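Side-chain contacts in SusD superfamily protein (Bacteroides thetaiotaomicron, PDB 3MCX), which probably helps capture glycans at the outer membrane, as SusD-family proteins do, and binds zinc ions: residues N99-I102 / Q103-S107; S184-L187 / S188-Q192; V211-M215 / G216-K220. One frame throughout, in Å; residues are numbered along the deposited sequence. Where two conformers were deposited one is given.

Contact 1. Residues N99-I102 / Q103-S107; sequences NNLI and QKIES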
loop_
_atom_site.group_PDB
_atom_site.type_symbol
_atom_site.label_atom_id
_atom_site.label_comp_id
_atom_site.label_asym_id
_atom_site.label_seq_id
_atom_site.Cartn_x
_atom_site.Cartn_y
_atom_site.Cartn_z
ATOM N N ASN A 99 4.686 -17.981 10.731
ATOM C CA ASN A 99 5.373 -18.523 11.885
ATOM C C ASN A 99 5.373 -20.042 11.902
ATOM O O ASN A 99 6.375 -20.692 12.217
ATOM C CB ASN A 99 4.755 -17.952 13.170
ATOM C CG ASN A 99 5.223 -16.532 13.429
ATOM O OD1 ASN A 99 6.363 -16.213 13.126
ATOM N ND2 ASN A 99 4.374 -15.701 14.028
ATOM N N ASN A 100 4.236 -20.649 11.539
ATOM C CA ASN A 100 4.145 -22.091 11.446
ATOM C C ASN A 100 5.114 -22.687 10.397
ATOM O O ASN A 100 5.782 -23.667 10.644
ATOM C CB ASN A 100 2.702 -22.509 11.133
ATOM C CG ASN A 100 1.749 -22.248 12.313
ATOM O OD1 ASN A 100 2.186 -21.934 13.437
ATOM N ND2 ASN A 100 0.441 -22.369 12.057
ATOM N N LEU A 101 5.185 -22.004 9.248
ATOM C CA LEU A 101 6.052 -22.456 8.164
ATOM C C LEU A 101 7.533 -22.308 8.536
ATOM O O LEU A 101 8.294 -23.234 8.348
ATOM C CB LEU A 101 5.715 -21.682 6.872
ATOM C CG LEU A 101 6.555 -22.024 5.629
ATOM C CD1 LEU A 101 6.559 -23.496 5.286
ATOM C CD2 LEU A 101 6.047 -21.177 4.464
ATOM N N ILE A 102 7.895 -21.124 9.035
ATOM C CA ILE A 102 9.268 -20.901 9.472
ATOM C C ILE A 102 9.684 -21.903 10.535
ATOM O O ILE A 102 10.744 -22.525 10.457
ATOM C CB ILE A 102 9.490 -19.458 9.963
ATOM C CG1 ILE A 102 9.319 -18.453 8.795
ATOM C CG2 ILE A 102 10.876 -19.338 10.632
ATOM C CD1 ILE A 102 9.060 -17.002 9.181
ATOM N N GLN A 103 8.814 -22.135 11.516
ATOM C CA GLN A 103 9.120 -23.104 12.550
ATOM C C GLN A 103 9.260 -24.547 12.022
ATOM O O GLN A 103 10.120 -25.289 12.439
ATOM C CB GLN A 103 8.106 -23.057 13.696
ATOM C CG GLN A 103 8.377 -24.085 14.827
ATOM C CD GLN A 103 9.746 -23.973 15.539
ATOM O OE1 GLN A 103 10.334 -22.858 15.559
ATOM N NE2 GLN A 103 10.220 -25.075 16.118
ATOM N N LYS A 104 8.372 -24.930 11.090
ATOM C CA LYS A 104 8.467 -26.245 10.479
ATOM C C LYS A 104 9.821 -26.427 9.771
ATOM O O LYS A 104 10.458 -27.456 9.895
ATOM C CB LYS A 104 7.288 -26.458 9.502
ATOM C CG LYS A 104 7.140 -27.839 8.943
ATOM C CD LYS A 104 6.851 -28.873 10.045
ATOM C CE LYS A 104 6.719 -30.298 9.470
ATOM N NZ LYS A 104 6.760 -31.349 10.519
ATOM N N ILE A 105 10.222 -25.406 9.019
ATOM C CA ILE A 105 11.553 -25.451 8.348
ATOM C C ILE A 105 12.703 -25.568 9.379
ATOM O O ILE A 105 13.574 -26.377 9.253
ATOM C CB ILE A 105 11.742 -24.238 7.391
ATOM C CG1 ILE A 105 10.751 -24.294 6.202
ATOM C CG2 ILE A 105 13.216 -24.164 6.905
ATOM C CD1 ILE A 105 10.683 -23.015 5.411
ATOM N N GLU A 106 12.646 -24.698 10.381
ATOM C CA GLU A 106 13.731 -24.663 11.371
ATOM C C GLU A 106 13.796 -25.856 12.282
ATOM O O GLU A 106 14.852 -26.191 12.791
ATOM C CB GLU A 106 13.640 -23.382 12.189
ATOM C CG GLU A 106 13.890 -22.157 11.379
ATOM C CD GLU A 106 13.961 -20.858 12.172
ATOM O OE1 GLU A 106 13.107 -20.556 13.030
ATOM O OE2 GLU A 106 14.867 -20.059 11.845
ATOM N N SER A 107 12.693 -26.565 12.449
ATOM C CA SER A 107 12.643 -27.714 13.325
ATOM C C SER A 107 13.277 -28.969 12.685
ATOM O O SER A 107 13.444 -29.983 13.344
ATOM C CB SER A 107 11.184 -28.021 13.701
ATOM O OG SER A 107 10.535 -28.590 12.575
#
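Ile102 and Glu106, one helical turn apart, lie side by side and point the same way, with the CG2 branch of the isoleucine resting along the chain of the acid. Ile102 CG2 comes 3.5 Å from Glu106 OE1 and 3.8 Å from Glu106 CD. Beyond CG the glutamate is extended (chi2 -174°), which carries its carboxylate past this methyl group; there OE2 forms a salt bridge with Lys122 of helix 115-140. Closer to the backbone, Glu106 CG lies 3.3 Å from Ile102 O.

Leu101 and Ile105 meet quite differently: their side chains cross at a slant, methyl against methyl, with Leu101 CD1 4.2 Å from Ile105 CD1. Leu101 has CG turned away from its own nitrogen (chi1 179°) and beside the carbonyl carbon, and from there CD1 can meet the isoleucine one turn on.

Both pairs illustrate i/i+4 neighbours on an alpha-helix, here the last turns of helix 81-106 in the helical part of the SusD fold. Leu101 packs on Ala27, Leu28 and Ile31 of helix 21-36 and, like Ile102 and Ile105, also touches helix 115-140. Four backbone bonds maintain the spacing, among them Glu106 N to Ile102 O at 2.9 Å.

Several polar side chains bond to residues beyond these two segments. Buried Asn99 uses OD1 to accept from Arg129 and ND2 to donate to Glu157 O. Ser107 OG donates to Lys104 O at 2.9 Å, arriving above the carbonyl plane, and also bonds Ser109 OG.

Contact 2. Residues S184-L187 / S188-Q192; sequences SNAL and SGLRQ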
loop_
_atom_site.group_PDB
_atom_site.type_symbol
_atom_site.label_atom_id
_atom_site.label_comp_id
_atom_site.label_asym_id
_atom_site.label_seq_id
_atom_site.Cartn_x
_atom_site.Cartn_y
_atom_site.Cartn_z
ATOM N N SER A 184 15.352 -7.731 6.585
ATOM C CA SER A 184 16.806 -7.725 6.438
ATOM C C SER A 184 17.401 -9.129 6.539
ATOM O O SER A 184 18.307 -9.497 5.768
ATOM C CB SER A 184 17.441 -6.821 7.511
ATOM O OG SER A 184 16.945 -5.486 7.384
ATOM N N ASN A 185 16.924 -9.902 7.510
ATOM C CA ASN A 185 17.396 -11.275 7.723
ATOM C C ASN A 185 17.010 -12.187 6.551
ATOM O O ASN A 185 17.701 -13.182 6.304
ATOM C CB ASN A 185 16.879 -11.848 9.043
ATOM C CG ASN A 185 17.540 -11.219 10.262
ATOM O OD1 ASN A 185 18.699 -10.838 10.201
ATOM N ND2 ASN A 185 16.820 -11.167 11.390
ATOM N N ALA A 186 15.949 -11.831 5.841
ATOM C CA ALA A 186 15.511 -12.559 4.650
ATOM C C ALA A 186 16.429 -12.387 3.444
ATOM O O ALA A 186 16.544 -13.282 2.627
ATOM C CB ALA A 186 14.103 -12.108 4.257
ATOM N N LEU A 187 17.100 -11.250 3.316
ATOM C CA LEU A 187 17.669 -10.864 2.012
ATOM C C LEU A 187 18.598 -11.895 1.365
ATOM O O LEU A 187 18.480 -12.175 0.163
ATOM C CB LEU A 187 18.414 -9.517 2.117
ATOM C CG LEU A 187 17.620 -8.280 2.483
ATOM C CD1 LEU A 187 18.600 -7.139 2.670
ATOM C CD2 LEU A 187 16.582 -7.958 1.398
ATOM N N SER A 188 19.505 -12.455 2.140
ATOM C CA SER A 188 20.512 -13.347 1.550
ATOM C C SER A 188 19.932 -14.669 1.013
ATOM O O SER A 188 20.548 -15.331 0.176
ATOM C CB SER A 188 21.659 -13.598 2.527
ATOM O OG SER A 188 21.204 -14.295 3.662
ATOM N N GLY A 189 18.756 -15.055 1.490
ATOM C CA GLY A 189 18.088 -16.253 1.007
ATOM C C GLY A 189 17.149 -16.073 -0.166
ATOM O O GLY A 189 16.722 -17.068 -0.737
ATOM N N LEU A 190 16.817 -14.832 -0.522
ATOM C CA LEU A 190 15.842 -14.546 -1.596
ATOM C C LEU A 190 16.490 -14.683 -2.976
ATOM O O LEU A 190 17.710 -14.525 -3.137
ATOM C CB LEU A 190 15.309 -13.132 -1.441
ATOM C CG LEU A 190 14.534 -12.823 -0.151
ATOM C CD1 LEU A 190 14.260 -11.333 -0.016
ATOM C CD2 LEU A 190 13.228 -13.561 -0.146
ATOM N N ARG A 191 15.653 -14.954 -3.972
ATOM C CA ARG A 191 16.090 -14.994 -5.360
ATOM C C ARG A 191 16.631 -13.643 -5.793
ATOM O O ARG A 191 16.085 -12.601 -5.393
ATOM C CB ARG A 191 14.910 -15.303 -6.284
ATOM C CG ARG A 191 14.317 -16.667 -6.132
ATOM C CD ARG A 191 13.444 -16.962 -7.331
ATOM N NE ARG A 191 12.516 -18.062 -7.090
ATOM C CZ ARG A 191 12.817 -19.349 -7.207
ATOM N NH1 ARG A 191 14.044 -19.737 -7.556
ATOM N NH2 ARG A 191 11.867 -20.244 -6.969
ATOM N N GLN A 192 17.661 -13.672 -6.634
ATOM C CA GLN A 192 18.157 -12.469 -7.319
ATOM C C GLN A 192 17.427 -12.250 -8.656
ATOM O O GLN A 192 17.353 -11.125 -9.150
ATOM C CB GLN A 192 19.658 -12.577 -7.556
ATOM C CG GLN A 192 20.514 -12.538 -6.264
ATOM C CD GLN A 192 20.625 -11.153 -5.656
ATOM O OE1 GLN A 192 20.322 -10.935 -4.455
ATOM N NE2 GLN A 192 21.025 -10.205 -6.465
HETATM O O HOH W 1 20.128 -11.509 4.870
HETATM O O HOH W 2 18.403 -14.971 4.563
HETATM O O HOH W 3 20.982 -13.313 6.793
HETATM O O HOH W 4 19.570 -12.757 -2.399
#
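Leu190 folds back against Ala186 and Leu187, and its CD1 methyl makes the apolar part of the contact. Leu190 CD1 lies 4.3 Å from Ala186 CB and equally 4.3 Å from Leu187 CD2, so a single methyl bridges two consecutive residues. CG is anti to the carbonyl carbon of Leu190 (chi1 -62°), which brings CG within 3.5 Å of Ala186 O. An alanine in its place would lack this branched end and is likely to open a gap between Ala186, Leu187 and the helices beyond, since the leucine also touches Ala204 of helix 201-214 and Ser123 and Glu124 of helix 115-140.

Backbone bonds form the second group. Gly189 N donates to Ala186 O at 3.1 Å, and Leu190 N to Leu187 O at 3.2 Å; both donors stand above the plane of the carbonyl they reach. Their i/i+3 spacing, shared by the bond from Leu187 N to Ser184 O, is that of a 3-10 turn, and it carries the chain from helix 172-186 into the loop that leads to helix 201-214, where Leu187 packs on Tyr201 and Ala204.

Water provides the third kind of link. Water 1 is inserted where an i/i+4 helical bond could have closed: it accepts from Ser188 N at 3.0 Å and donates to Ser184 O at 2.9 Å. Water 2 repeats the pattern one residue later, donating to Asn185 O and accepting a weak bond from Gly189 N. The hydroxyl of Ser188 joins this second bridge, with OG 3.0 Å from water 2, on a side of the turn open to solvent.

Contact 3. Residues V211-M215 / G216-K220; sequences VYLNM and GEYQK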
loop_
_atom_site.group_PDB
_atom_site.type_symbol
_atom_site.label_atom_id
_atom_site.label_comp_id
_atom_site.label_asym_id
_atom_site.label_seq_id
_atom_site.Cartn_x
_atom_site.Cartn_y
_atom_site.Cartn_z
ATOM N N VAL A 211 9.630 1.110 4.287
ATOM C CA VAL A 211 9.631 1.029 5.743
ATOM C C VAL A 211 10.537 2.093 6.388
ATOM O O VAL A 211 10.115 2.856 7.277
ATOM C CB VAL A 211 9.988 -0.417 6.219
ATOM C CG1 VAL A 211 10.177 -0.483 7.722
ATOM C CG2 VAL A 211 8.937 -1.397 5.727
ATOM N N TYR A 212 11.794 2.125 5.959
ATOM C CA TYR A 212 12.757 3.086 6.511
ATOM C C TYR A 212 12.294 4.532 6.300
ATOM O O TYR A 212 12.444 5.385 7.176
ATOM C CB TYR A 212 14.107 2.868 5.861
ATOM C CG TYR A 212 14.931 1.698 6.365
ATOM C CD1 TYR A 212 15.138 1.479 7.727
ATOM C CD2 TYR A 212 15.549 0.821 5.456
ATOM C CE1 TYR A 212 15.946 0.421 8.174
ATOM C CE2 TYR A 212 16.360 -0.219 5.899
ATOM C CZ TYR A 212 16.546 -0.428 7.245
ATOM O OH TYR A 212 17.363 -1.466 7.674
ATOM N N LEU A 213 11.743 4.834 5.134
ATOM C CA LEU A 213 11.290 6.201 4.838
ATOM C C LEU A 213 10.240 6.628 5.881
ATOM O O LEU A 213 10.283 7.742 6.396
ATOM C CB LEU A 213 10.722 6.300 3.399
ATOM C CG LEU A 213 10.325 7.696 2.906
ATOM C CD1 LEU A 213 11.460 8.741 2.925
ATOM C CD2 LEU A 213 9.701 7.558 1.509
ATOM N N ASN A 214 9.312 5.738 6.202
ATOM C CA ASN A 214 8.220 6.037 7.164
ATOM C C ASN A 214 8.713 6.006 8.611
ATOM O O ASN A 214 8.011 6.445 9.515
ATOM C CB ASN A 214 7.025 5.112 6.912
ATOM C CG ASN A 214 6.221 5.563 5.737
ATOM O OD1 ASN A 214 5.559 6.616 5.817
ATOM N ND2 ASN A 214 6.322 4.833 4.614
HETATM N N MSE A 215 9.945 5.555 8.825
HETATM C CA MSE A 215 10.606 5.714 10.129
HETATM C C MSE A 215 11.431 6.986 10.185
HETATM O O MSE A 215 12.032 7.284 11.243
HETATM C CB MSE A 215 11.599 4.600 10.391
HETATM C CG MSE A 215 11.046 3.286 10.594
HETATM SE SE MSE A 215 12.481 1.979 10.788
HETATM C CE MSE A 215 12.990 2.185 12.205
ATOM N N GLY A 216 11.540 7.719 9.075
ATOM C CA GLY A 216 12.427 8.874 9.006
ATOM C C GLY A 216 13.904 8.481 9.034
ATOM O O GLY A 216 14.765 9.281 9.383
ATOM N N GLU A 217 14.180 7.217 8.716
ATOM C CA GLU A 217 15.555 6.676 8.597
ATOM C C GLU A 217 16.024 6.906 7.161
ATOM O O GLU A 217 16.091 5.974 6.319
ATOM C CB GLU A 217 15.613 5.190 8.946
ATOM C CG GLU A 217 15.437 4.930 10.443
ATOM C CD GLU A 217 16.664 5.202 11.265
ATOM O OE1 GLU A 217 17.774 5.490 10.719
ATOM O OE2 GLU A 217 16.517 5.121 12.505
ATOM N N TYR A 218 16.323 8.169 6.874
ATOM C CA TYR A 218 16.505 8.584 5.474
ATOM C C TYR A 218 17.714 7.957 4.808
ATOM O O TYR A 218 17.605 7.526 3.656
ATOM C CB TYR A 218 16.519 10.113 5.337
ATOM C CG TYR A 218 15.280 10.758 5.925
ATOM C CD1 TYR A 218 14.031 10.480 5.407
ATOM C CD2 TYR A 218 15.381 11.638 6.992
ATOM C CE1 TYR A 218 12.871 11.074 5.976
ATOM C CE2 TYR A 218 14.262 12.221 7.556
ATOM C CZ TYR A 218 13.043 11.938 7.057
ATOM O OH TYR A 218 11.913 12.524 7.625
ATOM N N GLN A 219 18.870 7.913 5.481
ATOM C CA GLN A 219 20.036 7.260 4.875
ATOM C C GLN A 219 19.743 5.766 4.583
ATOM O O GLN A 219 20.110 5.270 3.514
ATOM C CB GLN A 219 21.262 7.388 5.757
ATOM C CG GLN A 219 22.521 6.854 5.110
ATOM C CD GLN A 219 22.900 7.601 3.841
ATOM O OE1 GLN A 219 23.001 8.829 3.836
ATOM N NE2 GLN A 219 23.121 6.857 2.758
ATOM N N LYS A 220 19.149 5.035 5.533
ATOM C CA LYS A 220 18.831 3.616 5.297
ATOM C C LYS A 220 17.836 3.448 4.155
ATOM O O LYS A 220 17.939 2.510 3.358
ATOM C CB LYS A 220 18.296 2.944 6.563
ATOM C CG LYS A 220 19.312 2.918 7.688
ATOM C CD LYS A 220 18.685 2.525 8.988
ATOM C CE LYS A 220 19.740 2.287 10.016
ATOM N NZ LYS A 220 20.677 1.205 9.579
HETATM O O HOH W 5 18.621 -1.233 10.126
#
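In Tyr212, CG is set anti to the carbonyl carbon (chi1 -78°), which turns the ring under Lys220 CB; the same setting in Lys220 (chi1 -63°) sends the rest of its chain on toward Tyr212 CE1. Lys220 CB sits over the centre of one face, 3.5 Å from the Tyr212 ring centroid and only 6° off the ring normal, a CH-pi contact. The far end of the lysine belongs to one of two conformers and is less certain: there CD lies 3.5 Å from Tyr212 CE1, and NZ donates to water 5, which is 2.8 Å from Tyr212 OH.

The backbone beneath is a Schellman motif ending helix 201-214, with Gly216 at positive phi. Glu217 N donates to Tyr212 O at 3.0 Å and Gly216 N to Leu213 O at 3.0 Å. Tyr212 O also accepts from Met215 N, the two donors approaching from opposite faces of its carbonyl plane. Glu217 occupies the N-cap position of helix 218-231, so two successive helices join through a very short turn.

Other side chains pack around this turn. Leu213 CD1 meets the edge of the Tyr218 ring, in its plane, 4.0 Å from Tyr218 CD1. Selenomethionine Met215 crosses Glu217 obliquely, its CB 3.9 Å from Glu217 CG, and also touches Tyr176 of helix 172-186.

Overall arrangement
The three contacts follow one another along the chain and all mark helix ends: contact 1 closes helix 81-106, contact 2 follows helix 172-186, and contact 3 turns from helix 201-214 into helix 218-231. All three pack against helix 115-140. Contacts 1 and 2, with centres about 17 Å apart, do not touch; contacts 2 and 3, about 20 Å apart by centres, meet where Ser184 OG lies 4.1 Å from Tyr212 OH. The Met215 side chain of contact 3 is about 10 Å from a bound zinc ion and about 6 Å from that of Glu177; the Asn99 side chain of contact 1 is about 11 Å from that of His165. Glu177 and His165 are zinc-binding residues whose ions are not bound to this chain in the model. Contact 2 lies away from the metal sites.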